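Local coordinates for type III CBASS phage resistance system CD-NTase-associated protein Cap8 (PDB 6P8P) that is a bacterial HORMA domain protein that probably regulates a cGAS-like nucleotidyltransferase in a type III CBASS anti-phage immune system, at residues Arg7-Ser12 against Trp21-Glu26. The protein carries 2 engineered substitutions. Sequence-based numbering, arbitrary orientation.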
ATOM      1  N   ARG A   7      12.992  18.339   5.702  1.00 19.86           N
ATOM      2  CA  ARG A   7      11.811  18.504   6.530  1.00 16.73           C
ATOM      3  C   ARG A   7      11.643  17.207   7.310  1.00 21.98           C
ATOM      4  O   ARG A   7      12.182  16.165   6.932  1.00 21.87           O
ATOM      5  CB  ARG A   7      10.596  18.836   5.681  1.00 18.46           C
ATOM      6  CG  ARG A   7      10.617  20.222   5.007  1.00 21.24           C
ATOM      7  CD  ARG A   7      10.495  21.336   6.019  1.00 20.07           C
ATOM      8  NE  ARG A   7      10.333  22.666   5.426  1.00 21.55           N
ATOM      9  CZ  ARG A   7      11.337  23.446   5.047  1.00 24.41           C
ATOM     10  NH1 ARG A   7      12.589  23.030   5.155  1.00 26.77           N
ATOM     11  NH2 ARG A   7      11.078  24.645   4.536  1.00 22.65           N
ATOM     12  N   THR A   8      10.946  17.303   8.437  1.00 18.02           N
ATOM     13  CA  THR A   8      10.747  16.173   9.331  1.00 16.29           C
ATOM     14  C   THR A   8       9.315  16.240   9.830  1.00 20.83           C
ATOM     15  O   THR A   8       8.940  17.174  10.541  1.00 20.89           O
ATOM     16  CB  THR A   8      11.741  16.174  10.493  1.00 26.24           C
ATOM     17  OG1 THR A   8      13.072  16.056   9.977  1.00 33.23           O
ATOM     18  CG2 THR A   8      11.456  15.023  11.411  1.00 24.26           C
ATOM     19  N   PHE A   9       8.526  15.245   9.460  1.00 18.16           N
ATOM     20  CA  PHE A   9       7.117  15.204   9.821  1.00 17.31           C
ATOM     21  C   PHE A   9       6.855  14.243  10.966  1.00 19.81           C
ATOM     22  O   PHE A   9       7.404  13.140  11.004  1.00 17.19           O
ATOM     23  CB  PHE A   9       6.274  14.780   8.618  1.00 19.24           C
ATOM     24  CG  PHE A   9       5.945  15.902   7.713  1.00 16.88           C
ATOM     25  CD1 PHE A   9       6.917  16.435   6.862  1.00 28.08           C
ATOM     26  CD2 PHE A   9       4.709  16.494   7.748  1.00 19.07           C
ATOM     27  CE1 PHE A   9       6.613  17.498   6.042  1.00 30.94           C
ATOM     28  CE2 PHE A   9       4.403  17.572   6.933  1.00 29.64           C
ATOM     29  CZ  PHE A   9       5.350  18.066   6.082  1.00 33.59           C
ATOM     30  N   ARG A  10       5.966  14.653  11.866  1.00 13.75           N
ATOM     31  CA  ARG A  10       5.499  13.798  12.960  1.00 17.02           C
ATOM     32  C   ARG A  10       4.522  12.750  12.423  1.00 20.50           C
ATOM     33  O   ARG A  10       3.443  13.086  11.918  1.00 19.04           O
ATOM     34  CB  ARG A  10       4.837  14.650  14.037  1.00 20.52           C
ATOM     35  CG  ARG A  10       5.743  15.808  14.510  1.00 24.08           C
ATOM     36  CD  ARG A  10       4.952  16.843  15.314  1.00 22.76           C
ATOM     37  NE  ARG A  10       4.502  16.309  16.589  1.00 25.22           N
ATOM     38  CZ  ARG A  10       3.706  16.962  17.428  1.00 32.08           C
ATOM     39  NH1 ARG A  10       3.257  18.157  17.099  1.00 28.95           N
ATOM     40  NH2 ARG A  10       3.344  16.412  18.578  1.00 26.32           N
ATOM     41  N   SER A  11       4.889  11.482  12.553  1.00 18.41           N
ATOM     42  CA  SER A  11       4.043  10.406  12.041  1.00 16.35           C
ATOM     43  C   SER A  11       3.454   9.639  13.220  1.00 16.05           C
ATOM     44  O   SER A  11       3.098  10.252  14.229  1.00 19.71           O
ATOM     45  CB  SER A  11       4.844   9.515  11.094  1.00 20.10           C
ATOM     46  OG  SER A  11       3.999   8.580  10.452  1.00 17.56           O
ATOM     47  N   SER A  12       3.344   8.327  13.101  1.00 17.21           N
ATOM     48  CA  SER A  12       2.613   7.548  14.090  1.00 18.51           C
ATOM     49  C   SER A  12       3.342   7.591  15.430  1.00 25.11           C
ATOM     50  O   SER A  12       4.560   7.414  15.468  1.00 20.64           O
ATOM     51  CB  SER A  12       2.489   6.091  13.623  1.00 27.69           C
ATOM     52  OG  SER A  12       1.705   5.373  14.545  1.00 40.07           O
ATOM     53  N   TRP A  21       1.261  10.803   4.947  1.00 13.77           N
ATOM     54  CA  TRP A  21       1.451  11.003   3.503  1.00 16.60           C
ATOM     55  C   TRP A  21       0.675  12.203   2.989  1.00 19.17           C
ATOM     56  O   TRP A  21       1.201  12.995   2.200  1.00 15.97           O
ATOM     57  CB  TRP A  21       1.020   9.762   2.741  1.00 15.28           C
ATOM     58  CG  TRP A  21       1.222   9.828   1.273  1.00 13.48           C
ATOM     59  CD1 TRP A  21       0.250   9.748   0.328  1.00 17.90           C
ATOM     60  CD2 TRP A  21       2.460  10.001   0.577  1.00 13.41           C
ATOM     61  NE1 TRP A  21       0.818   9.812  -0.937  1.00 15.94           N
ATOM     62  CE2 TRP A  21       2.173   9.994  -0.800  1.00 16.30           C
ATOM     63  CE3 TRP A  21       3.796  10.133   0.989  1.00 14.32           C
ATOM     64  CZ2 TRP A  21       3.160  10.084  -1.766  1.00 16.73           C
ATOM     65  CZ3 TRP A  21       4.788  10.262   0.018  1.00 17.14           C
ATOM     66  CH2 TRP A  21       4.459  10.240  -1.345  1.00 16.85           C
ATOM     67  N   ASP A  22      -0.572  12.363   3.433  1.00 17.45           N
ATOM     68  CA  ASP A  22      -1.361  13.509   3.004  1.00 15.98           C
ATOM     69  C   ASP A  22      -0.667  14.822   3.375  1.00 18.39           C
ATOM     70  O   ASP A  22      -0.660  15.771   2.588  1.00 18.81           O
ATOM     71  CB  ASP A  22      -2.755  13.439   3.627  1.00 16.66           C
ATOM     72  CG  ASP A  22      -3.688  12.492   2.906  1.00 34.11           C
ATOM     73  OD1 ASP A  22      -3.332  11.967   1.839  1.00 26.96           O
ATOM     74  OD2 ASP A  22      -4.815  12.270   3.425  1.00 29.08           O
ATOM     75  N   ALA A  23      -0.024  14.873   4.547  1.00 15.11           N
ATOM     76  CA  ALA A  23       0.670  16.104   4.939  1.00 16.04           C
ATOM     77  C   ALA A  23       1.866  16.351   4.034  1.00 16.45           C
ATOM     78  O   ALA A  23       2.159  17.504   3.681  1.00 16.97           O
ATOM     79  CB  ALA A  23       1.112  16.043   6.406  1.00 16.43           C
ATOM     80  N   ILE A  24       2.549  15.262   3.637  1.00 14.01           N
ATOM     81  CA  ILE A  24       3.693  15.355   2.725  1.00 13.72           C
ATOM     82  C   ILE A  24       3.248  15.776   1.335  1.00 17.74           C
ATOM     83  O   ILE A  24       3.882  16.614   0.686  1.00 19.93           O
ATOM     84  CB  ILE A  24       4.452  14.014   2.698  1.00 18.27           C
ATOM     85  CG1 ILE A  24       5.114  13.777   4.061  1.00 17.58           C
ATOM     86  CG2 ILE A  24       5.476  13.986   1.575  1.00 18.91           C
ATOM     87  CD1 ILE A  24       5.637  12.368   4.287  1.00 22.65           C
ATOM     88  N   VAL A  25       2.138  15.238   0.867  1.00 14.80           N
ATOM     89  CA  VAL A  25       1.630  15.644  -0.434  1.00 15.24           C
ATOM     90  C   VAL A  25       1.304  17.135  -0.441  1.00 16.49           C
ATOM     91  O   VAL A  25       1.584  17.849  -1.407  1.00 15.93           O
ATOM     92  CB  VAL A  25       0.388  14.819  -0.793  1.00 16.03           C
ATOM     93  CG1 VAL A  25      -0.254  15.365  -2.072  1.00 17.79           C
ATOM     94  CG2 VAL A  25       0.755  13.332  -0.960  1.00 20.03           C
ATOM     95  N   GLU A  26       0.691  17.621   0.624  1.00 16.81           N
ATOM     96  CA  GLU A  26       0.388  19.053   0.681  1.00 15.62           C
ATOM     97  C   GLU A  26       1.667  19.898   0.687  1.00 18.96           C
ATOM     98  O   GLU A  26       1.750  20.920  -0.003  1.00 21.96           O
ATOM     99  CB  GLU A  26      -0.478  19.350   1.902  1.00 21.08           C
ATOM    100  CG  GLU A  26      -0.912  20.821   1.984  1.00 27.85           C
ATOM    101  CD  GLU A  26      -1.787  21.270   0.834  1.00 47.37           C
ATOM    102  OE1 GLU A  26      -2.400  20.410   0.166  1.00 46.10           O
ATOM    103  OE2 GLU A  26      -1.853  22.497   0.595  1.00 57.97           O
TER
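Phe9, near the end of strand 4-10, sends its ring toward helix 17-29 and meets two consecutive residues there, Ala23 and Ile24. The closer approach is to Ala23: Phe9 CE2 lies 3.7 Å from Ala23 CB, and Phe9 CD2 is 3.9 Å from the same methyl, which comes at the ring obliquely. The short alanine side chain lets the ring come near the helix backbone, where Phe9 CE2 and CZ each stand 4.0 Å from Ala23 O. Contact with Ile24 is looser and uses a different part of the ring. Ile24 CG1 sits over one face, 4.2 Å above the plane and displaced toward the rim, nearest to Phe9 CD1 at 4.3 Å. The Phe9 CA–CB bond points toward the helix; with CG anti to the carbonyl carbon (chi1 -84°), the ring leans back toward the Arg7 end of the strand. The side-chain contacts are apolar throughout, and the two segments bury 131 Å². Leu27, one helical turn beyond Ala23, and Ile72 of the adjoining strand 69-75 also touch the Phe9 side chain, and Ile72 meets Ile24 too. Phe9 and Ile24 are buried, whereas Ala23 is partly exposed and marks the more open side; exposed Asp22 and Glu26 share the helix, and the end of Glu26 leads away from the strand. Thr8 and Arg10 flank Phe9 and project from the opposite side of the sheet. An edge strand of the chain's own mixed sheet, followed after a short loop by a helix that packs against one side of it, builds part of the hydrophobic core of the HORMA domain.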